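Local coordinates for Di-haem cytochrome c peroxidase family protein (Burkholderia thailandensis E264, PDB 6NX0), which binds two c-type hemes and probably works as a peroxidase of the di-heme cytochrome c peroxidase family, at residues T62-G67 against R171-Q176. Numbering follows the deposited sequence.
Sequences TVLLPG and RRHFYQ
The imidazole of His173 carries Leu64 on one face: methyl CD1 of Leu64 stands over the ring centre in a CH-pi contact, 3.7 Å from the centroid of the His173 ring and 14° off the ring normal. At the edge of the same ring, His173 ND1 donates to Arg171 O, 2.9 Å away in the ring plane; this nearly straight bond fixes the ring's rotation and so the face that meets the leucine. Leu64 splits its branches between two flat groups, for Leu64 CD2 lies above the Arg171 guanidinium, offset toward its rim, and also packs 4.0 Å from Arg171 CB. In the guanidinium plane, Arg171 NH1 serves two acceptors: Thr62 OG1 at 3.0 Å and Val63 O at 3.1 Å, the second bond more bent and coming from above the carbonyl plane. A water bound by Arg171 NH2 also hydrogen-bonds Thr62 OG1, so that it bridges the two residues beside the direct bond. Two torsions bring these groups together: OG1 of Thr62 lies opposite its backbone N (chi1 -162°), and the arginine chain folds at chi3 (39°), returning its tip to Thr62 and Val63. At the other end of the arginine, Arg171 N donates to Leu64 O (2.9 Å), so Arg171 grips the 62-67 loop by main chain and side chain alike. Its NE forms a salt bridge with Asp196, whose other carboxylate oxygen takes the backbone N of Arg172. The contact thus ties the loop between strands 61-62 and 71-77 to the start of strand 173-175, which pairs antiparallel with 184-186; 81-84, an edge strand of the three-stranded antiparallel sheet that also holds 61-62 and 71-77, touches both Thr62 and His173 through Val84.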
loop_
_atom_site.group_PDB
_atom_site.type_symbol
_atom_site.label_atom_id
_atom_site.label_comp_id
_atom_site.label_asym_id
_atom_site.label_seq_id
_atom_site.Cartn_x
_atom_site.Cartn_y
_atom_site.Cartn_z
ATOM N N THR A 62 14.597 19.953 -0.549
ATOM C CA THR A 62 14.622 18.512 -0.698
ATOM C C THR A 62 13.672 18.140 -1.829
ATOM O O THR A 62 12.691 18.846 -2.087
ATOM C CB THR A 62 14.247 17.832 0.640
ATOM O OG1 THR A 62 14.664 16.463 0.621
ATOM C CG2 THR A 62 12.769 17.933 0.921
ATOM N N VAL A 63 13.987 17.046 -2.518
ATOM C CA VAL A 63 13.152 16.536 -3.606
ATOM C C VAL A 63 12.443 15.281 -3.106
ATOM O O VAL A 63 13.096 14.274 -2.804
ATOM C CB VAL A 63 13.972 16.232 -4.864
ATOM C CG1 VAL A 63 13.081 15.688 -5.954
ATOM C CG2 VAL A 63 14.694 17.503 -5.351
ATOM N N LEU A 64 11.114 15.346 -3.045
ATOM C CA LEU A 64 10.320 14.271 -2.444
ATOM C C LEU A 64 9.761 13.268 -3.451
ATOM O O LEU A 64 9.429 12.146 -3.053
ATOM C CB LEU A 64 9.166 14.861 -1.640
ATOM C CG LEU A 64 9.592 15.708 -0.436
ATOM C CD1 LEU A 64 8.383 16.339 0.215
ATOM C CD2 LEU A 64 10.395 14.870 0.563
ATOM N N LEU A 65 9.621 13.647 -4.720
ATOM C CA LEU A 65 9.236 12.774 -5.825
ATOM C C LEU A 65 10.188 12.970 -6.996
ATOM O O LEU A 65 10.702 14.076 -7.190
ATOM C CB LEU A 65 7.812 13.064 -6.306
ATOM C CG LEU A 65 6.674 12.539 -5.429
ATOM C CD1 LEU A 65 5.325 13.055 -5.908
ATOM C CD2 LEU A 65 6.700 11.028 -5.400
ATOM N N PRO A 66 10.413 11.932 -7.801
ATOM C CA PRO A 66 11.367 12.041 -8.912
ATOM C C PRO A 66 11.044 13.215 -9.824
ATOM O O PRO A 66 9.893 13.429 -10.210
ATOM C CB PRO A 66 11.213 10.702 -9.640
ATOM C CG PRO A 66 10.694 9.768 -8.597
ATOM C CD PRO A 66 9.822 10.584 -7.720
ATOM N N GLY A 67 12.075 13.991 -10.145
ATOM C CA GLY A 67 11.946 15.130 -11.023
ATOM C C GLY A 67 11.098 16.264 -10.509
ATOM O O GLY A 67 10.912 17.240 -11.242
ATOM N N ARG A 171 8.895 10.450 -0.727
ATOM C CA ARG A 171 9.776 10.219 0.405
ATOM C C ARG A 171 9.085 10.678 1.690
ATOM O O ARG A 171 8.170 11.504 1.678
ATOM C CB ARG A 171 11.114 10.949 0.207
ATOM C CG ARG A 171 12.052 10.297 -0.833
ATOM C CD ARG A 171 13.462 10.997 -0.923
ATOM N NE ARG A 171 13.924 11.384 0.416
ATOM C CZ ARG A 171 14.295 12.610 0.789
ATOM N NH1 ARG A 171 14.359 13.611 -0.087
ATOM N NH2 ARG A 171 14.640 12.831 2.055
ATOM N N ARG A 172 9.562 10.152 2.823
ATOM C CA ARG A 172 9.007 10.538 4.110
ATOM C C ARG A 172 9.214 12.021 4.370
ATOM O O ARG A 172 10.288 12.559 4.112
ATOM C CB ARG A 172 9.663 9.745 5.254
ATOM C CG ARG A 172 9.403 8.247 5.287
ATOM C CD ARG A 172 10.086 7.653 6.526
ATOM N NE ARG A 172 11.538 7.681 6.391
ATOM C CZ ARG A 172 12.327 6.633 6.196
ATOM N NH1 ARG A 172 11.838 5.403 6.121
ATOM N NH2 ARG A 172 13.639 6.812 6.102
ATOM N N HIS A 173 8.172 12.664 4.883
ATOM C CA HIS A 173 8.256 14.076 5.245
ATOM C C HIS A 173 7.130 14.432 6.199
ATOM O O HIS A 173 6.144 13.708 6.345
ATOM C CB HIS A 173 8.216 14.976 3.995
ATOM C CG HIS A 173 6.929 14.910 3.217
ATOM N ND1 HIS A 173 6.643 13.882 2.341
ATOM C CD2 HIS A 173 5.877 15.757 3.160
ATOM C CE1 HIS A 173 5.472 14.109 1.772
ATOM N NE2 HIS A 173 4.984 15.240 2.250
ATOM N N PHE A 174 7.292 15.574 6.861
ATOM C CA PHE A 174 6.238 16.160 7.662
ATOM C C PHE A 174 5.736 17.438 7.004
ATOM O O PHE A 174 6.484 18.118 6.302
ATOM C CB PHE A 174 6.725 16.504 9.075
ATOM C CG PHE A 174 6.871 15.316 9.983
ATOM C CD1 PHE A 174 8.033 14.574 9.968
ATOM C CD2 PHE A 174 5.870 14.976 10.863
ATOM C CE1 PHE A 174 8.185 13.480 10.823
ATOM C CE2 PHE A 174 6.021 13.865 11.717
ATOM C CZ PHE A 174 7.177 13.145 11.684
ATOM N N TYR A 175 4.464 17.735 7.235
ATOM C CA TYR A 175 3.818 18.926 6.696
ATOM C C TYR A 175 2.659 19.304 7.605
ATOM O O TYR A 175 1.848 18.445 7.957
ATOM C CB TYR A 175 3.325 18.674 5.275
ATOM C CG TYR A 175 2.402 19.747 4.763
ATOM C CD1 TYR A 175 2.890 21.014 4.474
ATOM C CD2 TYR A 175 1.057 19.495 4.552
ATOM C CE1 TYR A 175 2.052 22.012 4.004
ATOM C CE2 TYR A 175 0.214 20.482 4.094
ATOM C CZ TYR A 175 0.716 21.735 3.812
ATOM O OH TYR A 175 -0.131 22.713 3.339
ATOM N N GLN A 176 2.562 20.591 7.950
ATOM C CA GLN A 176 1.530 21.076 8.873
ATOM C C GLN A 176 0.290 21.588 8.144
ATOM O O GLN A 176 0.372 22.510 7.331
ATOM C CB GLN A 176 2.099 22.181 9.765
HETATM O O HOH W 1 16.080 15.170 2.990
#